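Local coordinates for subtilisin-like serine protease (Fervidobacterium pennivorans, PDB 1R6V), which degrades keratin into peptides as a subtilisin-like serine protease, allowing its bacterium to grow on native feathers, at residues A[95-99]-A[241-247]; A[157-163]-A[226-232]; A[178-182]-A[251-255]; A[205-210]-A[220-226]; A[263-267]-A[384-388]. The protein carries 1 engineered substitution. All blocks are in the same frame, centred on the assembly; numbering follows the deposited sequence.

Interactions 2 to 5 build and flank the central, largely parallel sheet of the catalytic domain, and interaction 1 joins the assigned propeptide to the start of helix 246-258. Interaction 2 pairs strands 157-162 and 225-230 and holds D162, assigned to the charge relay. Interaction 3 lies beside it, centres about 8 Å apart, joined by backbone bonds between Y180 and both P228 and V230. Interaction 4 shares I226 with interaction 2 and leads to the calcium site, about 5 Å from the A210 side chain. Interaction 5 sets the helix of S381 against strand 263-269, its centre about 10 Å from that of interaction 2. In interaction 1, Y243 lies about 10 Å from D162, between side chains.

Interaction 1. Residues A[95-99]-A[241-247]; sequences SYKRE and NGYVGDD
R98 lays its CB and CG over one face of the Y243 ring, a CH-pi contact with CB 3.6 Å from the ring centroid and 8° off its normal. This is an interface between propeptide and catalytic domain: residues 95-99 lie in the assigned propeptide, while 241-247 lead into helix 246-258. A comparable packing of the prodomain against surface helices is known in subtilisin. Beyond CG the arginine chain bends (chi2 -74°), which carries the guanidinium past the ring rim to D246. The grip is side-on: R98 NE forms a salt bridge with D246 OD1 at 3.0 Å, on its syn lone pair, and R98 NH2 lies 3.0 Å from D246 OD2, met from above the carboxylate plane. Y243 OH takes the anti lone pair of D246 OD1 at 2.6 Å, and Y96 N reaches D246 OD2 at 2.9 Å from the face away from R98 NH2. Each carboxylate oxygen thus has two donors, which fixes its rotation; the second arginine NH, NH1, bonds to G272 O. At the other end N241 ND2 donates to R98 O, in the carbonyl plane, while N241 OD1 closes an Asx turn onto Y243 N. The first residue of helix 246-258 is bound as well: D246 N donates to S95 OG at 2.7 Å with an N-H...O angle of 164°.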
# COMPACT_ATOMS: atom_id res chain seq x y z
N SER A 95 5.83 4.25 -9.39
CA SER A 95 5.96 2.89 -8.87
C SER A 95 7.02 3.15 -7.80
O SER A 95 8.06 3.77 -8.08
CB SER A 95 6.53 1.94 -9.93
OG SER A 95 6.96 0.72 -9.33
N TYR A 96 6.76 2.72 -6.58
CA TYR A 96 7.72 2.96 -5.51
C TYR A 96 8.81 1.91 -5.38
O TYR A 96 8.68 0.79 -5.88
CB TYR A 96 6.97 3.11 -4.19
CG TYR A 96 6.10 4.35 -4.16
CD1 TYR A 96 4.75 4.28 -4.49
CD2 TYR A 96 6.63 5.59 -3.82
CE1 TYR A 96 3.94 5.42 -4.48
CE2 TYR A 96 5.82 6.75 -3.80
CZ TYR A 96 4.48 6.64 -4.14
OH TYR A 96 3.67 7.75 -4.14
N LYS A 97 9.89 2.27 -4.71
CA LYS A 97 10.99 1.34 -4.51
C LYS A 97 10.59 0.27 -3.50
O LYS A 97 9.95 0.57 -2.49
CB LYS A 97 12.23 2.09 -3.97
CG LYS A 97 12.81 3.14 -4.90
CD LYS A 97 13.47 2.52 -6.13
CE LYS A 97 14.13 3.58 -6.99
NZ LYS A 97 15.08 4.41 -6.20
N ARG A 98 10.93 -0.99 -3.80
CA ARG A 98 10.64 -2.10 -2.87
C ARG A 98 11.86 -3.00 -2.81
O ARG A 98 12.63 -3.07 -3.76
CB ARG A 98 9.48 -2.97 -3.35
CG ARG A 98 8.23 -2.24 -3.74
CD ARG A 98 7.43 -1.70 -2.57
NE ARG A 98 6.30 -0.94 -3.08
CZ ARG A 98 5.57 -0.09 -2.37
NH1 ARG A 98 5.83 0.11 -1.08
NH2 ARG A 98 4.60 0.61 -2.97
N GLU A 99 12.01 -3.71 -1.71
CA GLU A 99 13.13 -4.61 -1.58
C GLU A 99 12.63 -5.91 -0.99
O GLU A 99 11.65 -5.93 -0.25
CB GLU A 99 14.20 -4.03 -0.66
CG GLU A 99 14.69 -2.67 -1.11
CD GLU A 99 15.78 -2.09 -0.22
OE1 GLU A 99 15.52 -1.90 0.99
OE2 GLU A 99 16.89 -1.83 -0.74
N ASN A 241 17.29 -3.39 -8.52
CA ASN A 241 17.56 -4.57 -7.70
C ASN A 241 16.73 -5.74 -8.17
O ASN A 241 16.57 -6.74 -7.46
CB ASN A 241 17.27 -4.27 -6.23
CG ASN A 241 15.82 -3.90 -5.98
OD1 ASN A 241 15.02 -3.83 -6.92
ND2 ASN A 241 15.48 -3.64 -4.73
N GLY A 242 16.19 -5.63 -9.38
CA GLY A 242 15.38 -6.70 -9.92
C GLY A 242 13.89 -6.56 -9.66
O GLY A 242 13.09 -7.30 -10.24
N TYR A 243 13.51 -5.61 -8.80
CA TYR A 243 12.08 -5.42 -8.51
C TYR A 243 11.41 -5.04 -9.82
O TYR A 243 11.87 -4.12 -10.50
CB TYR A 243 11.86 -4.31 -7.48
CG TYR A 243 10.40 -4.12 -7.14
CD1 TYR A 243 9.62 -5.20 -6.72
CD2 TYR A 243 9.80 -2.87 -7.23
CE1 TYR A 243 8.28 -5.05 -6.41
CE2 TYR A 243 8.45 -2.70 -6.92
CZ TYR A 243 7.69 -3.80 -6.51
OH TYR A 243 6.35 -3.63 -6.22
N VAL A 244 10.31 -5.71 -10.17
CA VAL A 244 9.63 -5.45 -11.43
C VAL A 244 8.75 -4.20 -11.45
O VAL A 244 8.30 -3.79 -12.52
CB VAL A 244 8.78 -6.68 -11.88
CG1 VAL A 244 9.69 -7.88 -12.04
CG2 VAL A 244 7.68 -6.98 -10.86
N GLY A 245 8.51 -3.60 -10.29
CA GLY A 245 7.68 -2.41 -10.24
C GLY A 245 6.30 -2.69 -9.66
O GLY A 245 5.78 -3.81 -9.81
N ASP A 246 5.70 -1.69 -9.03
CA ASP A 246 4.39 -1.87 -8.41
C ASP A 246 3.33 -2.24 -9.45
O ASP A 246 2.38 -2.99 -9.16
CB ASP A 246 3.96 -0.60 -7.69
CG ASP A 246 4.76 -0.33 -6.42
OD1 ASP A 246 5.41 -1.25 -5.89
OD2 ASP A 246 4.71 0.82 -5.93
N ASP A 247 3.48 -1.72 -10.67
CA ASP A 247 2.54 -2.04 -11.73
C ASP A 247 2.65 -3.51 -12.16
O ASP A 247 1.62 -4.18 -12.30
CB ASP A 247 2.73 -1.09 -12.94
CG ASP A 247 4.18 -0.99 -13.42
OD1 ASP A 247 5.11 -1.33 -12.66
OD2 ASP A 247 4.38 -0.54 -14.58
O HOH W 1 13.06 -1.20 -6.05
O HOH W 2 17.47 -4.36 -2.83

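Interaction 2. Residues A[157-163]-A[226-232]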
# COMPACT_ATOMS: atom_id res chain seq x y z
N ILE A 157 -4.08 -23.85 -4.34
CA ILE A 157 -2.99 -23.25 -5.12
C ILE A 157 -2.41 -22.10 -4.30
O ILE A 157 -3.13 -21.19 -3.89
CB ILE A 157 -3.50 -22.70 -6.48
CG1 ILE A 157 -3.89 -23.87 -7.39
CG2 ILE A 157 -2.41 -21.87 -7.17
CD1 ILE A 157 -4.64 -23.44 -8.65
N VAL A 158 -1.10 -22.14 -4.06
CA VAL A 158 -0.41 -21.10 -3.30
C VAL A 158 0.50 -20.30 -4.21
O VAL A 158 1.39 -20.89 -4.85
CB VAL A 158 0.51 -21.74 -2.22
CG1 VAL A 158 1.30 -20.66 -1.50
CG2 VAL A 158 -0.31 -22.57 -1.25
N ALA A 159 0.31 -18.99 -4.27
CA ALA A 159 1.18 -18.17 -5.11
C ALA A 159 2.36 -17.72 -4.29
O ALA A 159 2.21 -17.14 -3.21
CB ALA A 159 0.44 -16.96 -5.65
N VAL A 160 3.55 -18.00 -4.80
CA VAL A 160 4.79 -17.58 -4.14
C VAL A 160 5.23 -16.36 -4.96
O VAL A 160 5.77 -16.50 -6.06
CB VAL A 160 5.83 -18.73 -4.14
CG1 VAL A 160 7.23 -18.19 -3.77
CG2 VAL A 160 5.42 -19.80 -3.11
N VAL A 161 4.99 -15.18 -4.40
CA VAL A 161 5.27 -13.88 -5.04
C VAL A 161 6.64 -13.52 -4.52
O VAL A 161 6.79 -12.98 -3.43
CB VAL A 161 4.17 -12.91 -4.63
CG1 VAL A 161 4.31 -11.60 -5.42
CG2 VAL A 161 2.80 -13.57 -4.89
N ASP A 162 7.63 -13.79 -5.35
CA ASP A 162 9.00 -13.72 -4.90
C ASP A 162 9.98 -13.66 -6.10
O ASP A 162 9.68 -13.07 -7.14
CB ASP A 162 9.19 -15.02 -4.11
CG ASP A 162 10.18 -14.91 -2.99
OD1 ASP A 162 11.39 -14.85 -3.27
OD2 ASP A 162 9.72 -14.90 -1.82
N THR A 163 11.13 -14.31 -5.92
CA THR A 163 12.21 -14.37 -6.92
C THR A 163 12.02 -15.45 -7.99
O THR A 163 12.87 -15.60 -8.87
CB THR A 163 13.56 -14.72 -6.25
OG1 THR A 163 13.45 -15.99 -5.59
CG2 THR A 163 13.97 -13.67 -5.24
N ILE A 226 2.36 -25.09 -5.88
CA ILE A 226 3.02 -23.79 -5.88
C ILE A 226 2.90 -23.09 -7.23
O ILE A 226 3.27 -23.65 -8.26
CB ILE A 226 4.53 -23.95 -5.57
CG1 ILE A 226 4.72 -24.62 -4.20
CG2 ILE A 226 5.24 -22.59 -5.63
CD1 ILE A 226 4.24 -23.79 -3.03
N MET A 227 2.41 -21.86 -7.20
CA MET A 227 2.28 -21.05 -8.42
C MET A 227 3.30 -19.92 -8.30
O MET A 227 3.12 -19.00 -7.52
CB MET A 227 0.86 -20.46 -8.53
CG MET A 227 0.68 -19.39 -9.64
SD MET A 227 -1.01 -18.64 -9.56
CE MET A 227 -1.96 -19.89 -10.58
N PRO A 228 4.41 -19.99 -9.05
CA PRO A 228 5.40 -18.93 -8.96
C PRO A 228 5.02 -17.64 -9.71
O PRO A 228 4.56 -17.69 -10.86
CB PRO A 228 6.67 -19.57 -9.53
CG PRO A 228 6.16 -20.68 -10.39
CD PRO A 228 4.95 -21.20 -9.70
N ILE A 229 5.18 -16.51 -9.03
CA ILE A 229 4.92 -15.19 -9.60
C ILE A 229 6.24 -14.46 -9.39
O ILE A 229 6.65 -14.20 -8.26
CB ILE A 229 3.77 -14.43 -8.89
CG1 ILE A 229 2.47 -15.25 -8.91
CG2 ILE A 229 3.59 -13.04 -9.55
CD1 ILE A 229 1.81 -15.45 -10.31
N VAL A 230 6.92 -14.14 -10.49
CA VAL A 230 8.22 -13.51 -10.38
C VAL A 230 8.16 -12.00 -10.26
O VAL A 230 7.87 -11.31 -11.24
CB VAL A 230 9.11 -13.90 -11.60
CG1 VAL A 230 10.51 -13.30 -11.46
CG2 VAL A 230 9.17 -15.41 -11.71
N ILE A 231 8.40 -11.48 -9.06
CA ILE A 231 8.40 -10.04 -8.89
C ILE A 231 9.78 -9.45 -8.61
O ILE A 231 9.94 -8.22 -8.60
CB ILE A 231 7.34 -9.57 -7.86
CG1 ILE A 231 7.65 -10.09 -6.45
CG2 ILE A 231 5.96 -10.03 -8.32
CD1 ILE A 231 7.08 -9.17 -5.35
N PHE A 232 10.75 -10.33 -8.34
CA PHE A 232 12.15 -9.96 -8.20
C PHE A 232 12.78 -10.82 -9.27
O PHE A 232 12.96 -12.02 -9.12
CB PHE A 232 12.72 -10.23 -6.81
CG PHE A 232 12.35 -9.17 -5.84
CD1 PHE A 232 11.17 -9.26 -5.11
CD2 PHE A 232 13.11 -8.01 -5.74
CE1 PHE A 232 10.74 -8.20 -4.31
CE2 PHE A 232 12.70 -6.94 -4.94
CZ PHE A 232 11.50 -7.04 -4.22
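M227, V160 and I226 lose the most surface where strands 157-162 and 225-230 run as parallel neighbours in the central sheet of the subtilase fold. With helix 200-209 between them in sequence, the two strands make a beta-alpha-beta crossover. M227 bonds to the partner strand on either side of A159: its N donates to V158 O at 2.7 Å, and its O accepts from V160 N at 2.9 Å. Its side chain leaves the sheet on the face of A159 and V161, toward helix 246-258, where it meets W255 and A256. CG stands opposite the backbone N (chi1 170°), and the chain turns only at its end, which brings CE near I157 CG2; M227 CB lies 3.8 Å from that methyl. V160 and I226 occupy the other face, under helix 200-209. There V160 CG2 touches I226 CG2 at 3.8 Å, and V204 and I208 of that helix cover the pair. The ladder continues through I229, whose N bonds to V160 O and whose O receives D162 N at 3.1 Å. D162, assigned to the charge relay, ends the strand on this helix-covered face, where its side chain touches A200, engineered at another assigned relay position. D162 O accepts both I231 N and F232 N, and D162 OD1 takes T163 N on its anti lone pair at 2.7 Å.

Interaction 3. Residues A[178-182]-A[251-255]; sequences AGYRP and AGIIW
Y180 begins its contact with W255 at CB, which sits over the six-membered ring of the indole, 3.5 Å from its centroid and 14° off the normal. The next atom, CG, lies 3.6 Å from W255 CD2, at the fusion of the two indole rings. From there the phenol ring spreads over the pyrrole part: Y180 CD1 comes 3.6 Å from W255 NE1, Y180 CD2 rests above W255 CG, and Y180 CE1, CE2 and CZ all lie nearest W255 CD1. The stack is face to face, with the Y180 and five-membered ring centroids 3.8 Å apart and the planes only 4° from parallel. Y180 directs CG away from its own backbone N (chi1 -171°), as does W255, which lets the rings extend from strand and helix toward each other. Along its edge Y180 CD2 approaches G252 CA at 4.0 Å, a backbone surface with no side chain in between. The hydroxyl at the tip bonds to D185 OD1. Within the subtilase alpha/beta fold this is packing of strand 179-181 against helix 246-258: the strand borders strand 225-230, where the Y180 backbone bonds to P228 and V230, and W255 also covers M227 and I229. The far end of the indole reaches the strand backbone, with W255 CH2 3.5 Å from G179 O. H259, just beyond the end of helix 246-258, stacks on W255 too. On the other face of the Y180 ring lies the backbone N of P182, whose CB is 4.1 Å from G252 N.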
# COMPACT_ATOMS: atom_id res chain seq x y z
N ALA A 178 1.92 -24.15 -13.42
CA ALA A 178 2.20 -23.02 -14.29
C ALA A 178 2.16 -21.71 -13.52
O ALA A 178 1.26 -21.48 -12.71
CB ALA A 178 1.20 -22.98 -15.46
N GLY A 179 3.15 -20.86 -13.79
CA GLY A 179 3.24 -19.58 -13.11
C GLY A 179 3.31 -18.41 -14.08
O GLY A 179 3.04 -18.55 -15.27
N TYR A 180 3.72 -17.25 -13.56
CA TYR A 180 3.77 -16.03 -14.35
C TYR A 180 4.96 -15.12 -14.01
O TYR A 180 5.32 -14.94 -12.84
CB TYR A 180 2.44 -15.29 -14.14
CG TYR A 180 2.17 -14.10 -15.04
CD1 TYR A 180 2.15 -14.23 -16.43
CD2 TYR A 180 1.88 -12.86 -14.49
CE1 TYR A 180 1.85 -13.14 -17.25
CE2 TYR A 180 1.57 -11.77 -15.29
CZ TYR A 180 1.56 -11.91 -16.67
OH TYR A 180 1.26 -10.82 -17.46
N ARG A 181 5.56 -14.57 -15.06
CA ARG A 181 6.69 -13.64 -14.98
C ARG A 181 6.12 -12.36 -15.59
O ARG A 181 6.28 -12.10 -16.79
CB ARG A 181 7.84 -14.18 -15.83
CG ARG A 181 9.15 -13.44 -15.71
CD ARG A 181 10.15 -14.01 -16.71
NE ARG A 181 11.47 -13.43 -16.52
CZ ARG A 181 12.52 -13.68 -17.28
NH1 ARG A 181 12.41 -14.52 -18.31
NH2 ARG A 181 13.69 -13.12 -17.01
N PRO A 182 5.46 -11.53 -14.77
CA PRO A 182 4.85 -10.29 -15.25
C PRO A 182 5.71 -9.29 -16.00
O PRO A 182 5.21 -8.62 -16.90
CB PRO A 182 4.19 -9.70 -14.00
CG PRO A 182 5.04 -10.23 -12.88
CD PRO A 182 5.34 -11.66 -13.30
N ALA A 251 -0.02 -6.69 -11.70
CA ALA A 251 -0.38 -7.60 -12.80
C ALA A 251 -0.21 -9.05 -12.36
O ALA A 251 -1.04 -9.89 -12.67
CB ALA A 251 0.50 -7.34 -14.02
N GLY A 252 0.89 -9.34 -11.65
CA GLY A 252 1.12 -10.71 -11.18
C GLY A 252 0.10 -11.16 -10.14
O GLY A 252 -0.31 -12.32 -10.13
N ILE A 253 -0.30 -10.25 -9.26
CA ILE A 253 -1.28 -10.57 -8.22
C ILE A 253 -2.64 -10.80 -8.86
O ILE A 253 -3.36 -11.73 -8.50
CB ILE A 253 -1.38 -9.43 -7.18
CG1 ILE A 253 -0.15 -9.48 -6.26
CG2 ILE A 253 -2.68 -9.54 -6.35
CD1 ILE A 253 -0.02 -8.25 -5.36
N ILE A 254 -2.96 -9.96 -9.83
CA ILE A 254 -4.24 -10.13 -10.54
C ILE A 254 -4.24 -11.47 -11.31
O ILE A 254 -5.22 -12.21 -11.30
CB ILE A 254 -4.49 -8.96 -11.53
CG1 ILE A 254 -5.12 -7.75 -10.81
CG2 ILE A 254 -5.51 -9.41 -12.59
CD1 ILE A 254 -4.41 -7.24 -9.58
N TRP A 255 -3.13 -11.76 -11.98
CA TRP A 255 -3.01 -13.00 -12.73
C TRP A 255 -3.20 -14.20 -11.79
O TRP A 255 -3.95 -15.13 -12.08
CB TRP A 255 -1.62 -13.09 -13.37
CG TRP A 255 -1.46 -14.16 -14.40
CD1 TRP A 255 -1.63 -14.03 -15.76
CD2 TRP A 255 -1.06 -15.52 -14.17
NE1 TRP A 255 -1.35 -15.23 -16.38
CE2 TRP A 255 -1.00 -16.16 -15.43
CE3 TRP A 255 -0.75 -16.26 -13.02
CZ2 TRP A 255 -0.64 -17.51 -15.57
CZ3 TRP A 255 -0.39 -17.61 -13.16
CH2 TRP A 255 -0.34 -18.21 -14.43

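Interaction 4. Residues A[205-210]-A[220-226]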
# COMPACT_ATOMS: atom_id res chain seq x y z
N ALA A 205 9.07 -22.04 -1.36
CA ALA A 205 8.28 -23.11 -1.95
C ALA A 205 8.45 -24.44 -1.21
O ALA A 205 7.48 -25.15 -0.97
CB ALA A 205 8.65 -23.29 -3.43
N GLY A 206 9.68 -24.78 -0.83
CA GLY A 206 9.91 -26.03 -0.12
C GLY A 206 9.27 -26.05 1.27
O GLY A 206 8.73 -27.07 1.68
N THR A 207 9.32 -24.94 1.99
CA THR A 207 8.74 -24.92 3.34
C THR A 207 7.24 -25.13 3.28
O THR A 207 6.65 -25.79 4.12
CB THR A 207 9.03 -23.58 4.03
OG1 THR A 207 10.44 -23.50 4.27
CG2 THR A 207 8.26 -23.47 5.34
N ILE A 208 6.65 -24.56 2.25
CA ILE A 208 5.21 -24.66 2.03
C ILE A 208 4.76 -26.00 1.48
O ILE A 208 3.81 -26.60 1.98
CB ILE A 208 4.72 -23.59 1.03
CG1 ILE A 208 4.86 -22.19 1.63
CG2 ILE A 208 3.25 -23.86 0.63
CD1 ILE A 208 4.64 -21.08 0.63
N ALA A 209 5.42 -26.47 0.42
CA ALA A 209 4.99 -27.70 -0.22
C ALA A 209 6.04 -28.68 -0.74
O ALA A 209 5.81 -29.33 -1.76
CB ALA A 209 4.03 -27.36 -1.35
N ALA A 210 7.19 -28.81 -0.09
CA ALA A 210 8.14 -29.79 -0.59
C ALA A 210 7.40 -31.13 -0.58
O ALA A 210 6.63 -31.44 0.34
CB ALA A 210 9.39 -29.84 0.30
N VAL A 220 4.82 -27.87 4.85
CA VAL A 220 3.73 -27.81 5.82
C VAL A 220 2.45 -28.37 5.17
O VAL A 220 1.65 -29.03 5.83
CB VAL A 220 3.46 -26.35 6.22
CG1 VAL A 220 2.21 -26.26 7.06
CG2 VAL A 220 4.67 -25.79 7.00
N ALA A 221 2.30 -28.08 3.89
CA ALA A 221 1.14 -28.48 3.09
C ALA A 221 1.61 -29.28 1.86
O ALA A 221 1.58 -28.78 0.74
CB ALA A 221 0.37 -27.22 2.64
N PRO A 222 2.03 -30.53 2.07
CA PRO A 222 2.50 -31.35 0.95
C PRO A 222 1.46 -31.65 -0.12
O PRO A 222 1.79 -32.10 -1.20
CB PRO A 222 3.04 -32.60 1.63
CG PRO A 222 2.22 -32.70 2.89
CD PRO A 222 2.09 -31.27 3.35
N GLY A 223 0.20 -31.37 0.18
CA GLY A 223 -0.84 -31.62 -0.81
C GLY A 223 -1.11 -30.43 -1.72
O GLY A 223 -1.74 -30.57 -2.77
N ALA A 224 -0.61 -29.26 -1.32
CA ALA A 224 -0.81 -28.04 -2.10
C ALA A 224 0.09 -27.96 -3.33
O ALA A 224 0.93 -28.82 -3.55
CB ALA A 224 -0.57 -26.81 -1.22
N LYS A 225 -0.13 -26.93 -4.14
CA LYS A 225 0.65 -26.71 -5.34
C LYS A 225 1.19 -25.29 -5.28
O LYS A 225 0.54 -24.40 -4.74
CB LYS A 225 -0.21 -26.86 -6.60
CG LYS A 225 -0.66 -28.29 -6.87
CD LYS A 225 0.52 -29.19 -7.14
CE LYS A 225 0.10 -30.51 -7.78
NZ LYS A 225 -0.78 -31.30 -6.88
N ILE A 226 2.36 -25.09 -5.88
CA ILE A 226 3.02 -23.79 -5.88
C ILE A 226 2.90 -23.09 -7.23
O ILE A 226 3.27 -23.65 -8.26
CB ILE A 226 4.53 -23.95 -5.57
CG1 ILE A 226 4.72 -24.62 -4.20
CG2 ILE A 226 5.24 -22.59 -5.63
CD1 ILE A 226 4.24 -23.79 -3.03
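I226 CD1 is the apolar centre, lying 3.8 Å from I208 CG2 and 4.0 Å from A209 CB. The isoleucine places CG1 beside its own backbone N (chi1 -59°) and then bends again at chi2, which aims CD1 at the last turn of helix 200-209. Its other branch, CG2, meets A205 CB at 4.1 Å, one turn earlier on the helix. I208 also reaches beyond this pair, to V158 and V160 of the neighbouring strand and to T388 of helix 380-397. Farther out the surroundings become polar. A209 CB comes 3.5 Å from A221 O, the carbonyl that opens a type I turn ending at A224, where A224 N donates to A221 O. At the edge, two carbonyls of the helix end accept backbone N-H groups from the other segment: V220 N to T207 O at 2.9 Å, and A221 N to I208 O at 2.8 Å. Both bonds are moderately bent, with N-H...O angles of 157° and 154°. V220 O accepts a hydrogen bond from W148 NE1. The chain between the segments supplies calcium ligands at K211, D213, K215 and I217, E129 and D171 complete the set, and the A210 side chain is about 5 Å from the ion. The arrangement resembles the high-affinity calcium site of subtilisins, where a loop interrupts a helix.

Interaction 5. Residues A[263-267]-A[384-388]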
# COMPACT_ATOMS: atom_id res chain seq x y z
N VAL A 263 -4.17 -18.46 -1.65
CA VAL A 263 -3.36 -17.81 -0.64
C VAL A 263 -2.04 -17.43 -1.33
O VAL A 263 -1.60 -18.12 -2.25
CB VAL A 263 -3.10 -18.72 0.61
CG1 VAL A 263 -2.49 -20.06 0.18
CG2 VAL A 263 -2.19 -18.01 1.60
N MET A 264 -1.47 -16.29 -0.94
CA MET A 264 -0.19 -15.82 -1.52
C MET A 264 0.79 -15.53 -0.40
O MET A 264 0.39 -15.06 0.66
CB MET A 264 -0.38 -14.52 -2.31
CG MET A 264 -1.46 -14.60 -3.40
SD MET A 264 -1.23 -13.31 -4.71
CE MET A 264 -2.94 -13.26 -5.39
N ASN A 265 2.07 -15.78 -0.67
CA ASN A 265 3.12 -15.54 0.31
C ASN A 265 3.96 -14.35 -0.20
O ASN A 265 4.41 -14.37 -1.34
CB ASN A 265 4.00 -16.79 0.45
CG ASN A 265 5.10 -16.60 1.49
OD1 ASN A 265 6.21 -16.13 1.17
ND2 ASN A 265 4.79 -16.93 2.74
N HIS A 266 4.11 -13.33 0.64
CA HIS A 266 4.88 -12.12 0.29
C HIS A 266 5.93 -11.78 1.34
O HIS A 266 5.60 -11.68 2.53
CB HIS A 266 3.98 -10.88 0.25
CG HIS A 266 2.84 -10.97 -0.73
ND1 HIS A 266 2.95 -10.55 -2.04
CD2 HIS A 266 1.58 -11.44 -0.57
CE1 HIS A 266 1.79 -10.76 -2.65
NE2 HIS A 266 0.95 -11.30 -1.78
N SER A 267 7.18 -11.57 0.93
CA SER A 267 8.20 -11.15 1.89
C SER A 267 9.04 -10.08 1.22
O SER A 267 10.23 -10.26 0.94
CB SER A 267 9.07 -12.33 2.32
OG SER A 267 8.30 -13.20 3.15
N ALA A 384 7.06 -16.54 7.36
CA ALA A 384 5.83 -16.41 6.58
C ALA A 384 5.39 -17.68 5.85
O ALA A 384 4.21 -18.02 5.85
CB ALA A 384 5.95 -15.22 5.59
N PRO A 385 6.32 -18.40 5.19
CA PRO A 385 5.90 -19.61 4.49
C PRO A 385 5.29 -20.66 5.40
O PRO A 385 4.48 -21.48 4.95
CB PRO A 385 7.19 -20.11 3.81
CG PRO A 385 8.29 -19.35 4.48
CD PRO A 385 7.70 -18.02 4.83
N HIS A 386 5.65 -20.66 6.68
CA HIS A 386 5.04 -21.64 7.58
C HIS A 386 3.57 -21.28 7.71
O HIS A 386 2.71 -22.17 7.73
CB HIS A 386 5.70 -21.61 8.95
CG HIS A 386 7.05 -22.24 8.99
ND1 HIS A 386 7.25 -23.57 9.31
CD2 HIS A 386 8.27 -21.74 8.70
CE1 HIS A 386 8.53 -23.86 9.21
NE2 HIS A 386 9.18 -22.76 8.84
N VAL A 387 3.28 -19.99 7.83
CA VAL A 387 1.89 -19.55 7.96
C VAL A 387 1.14 -19.77 6.64
O VAL A 387 -0.00 -20.21 6.64
CB VAL A 387 1.81 -18.07 8.38
CG1 VAL A 387 0.35 -17.58 8.31
CG2 VAL A 387 2.32 -17.91 9.80
N THR A 388 1.78 -19.47 5.52
CA THR A 388 1.11 -19.70 4.24
C THR A 388 0.75 -21.18 4.11
O THR A 388 -0.33 -21.54 3.61
CB THR A 388 2.01 -19.23 3.06
OG1 THR A 388 2.16 -17.81 3.14
CG2 THR A 388 1.39 -19.57 1.71
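N265 points CG directly away from its backbone N (chi1 -179°), while T388 keeps OG1 next to its own N and opposite its carbonyl carbon (chi1 -66°). Together these torsions bring the amide of strand 263-269 to the hydroxyl of helix 380-397. N265 ND2 donates to T388 OG1 at 2.8 Å with an N-H...O angle of 172°, a nearly straight bond with the oxygen in the amide plane. The rest of T388 faces apolar neighbours: its methyl CG2 meets V263 CG2 at 3.9 Å and also touches V158 of the adjoining strand. One turn earlier in the helix, A384 and P385 also face N265. A384 CB packs 3.5 Å from N265 ND2, and P385 N is 3.2 Å from the same nitrogen but, as a proline nitrogen, has no hydrogen to offer. The helix is kinked at 385 and 386, whose N atoms lack bonds to the preceding turn. S267 OG, two residues beyond N265, reaches A384 CB at 3.9 Å. In the subtilase fold S381, assigned to the charge relay, lies in the first turn of this helix, and S267 is about 4 Å from it between side chains; N265 is about 5 Å from D162. The strand and the helix run nearly antiparallel. The implication is that a single well-aligned bond, with the amide as donor and the hydroxyl oxygen as acceptor, satisfies a buried N265 hydrogen from the helix and ties the turn after S381 to the sheet, beside the V263-T388 methyl contact.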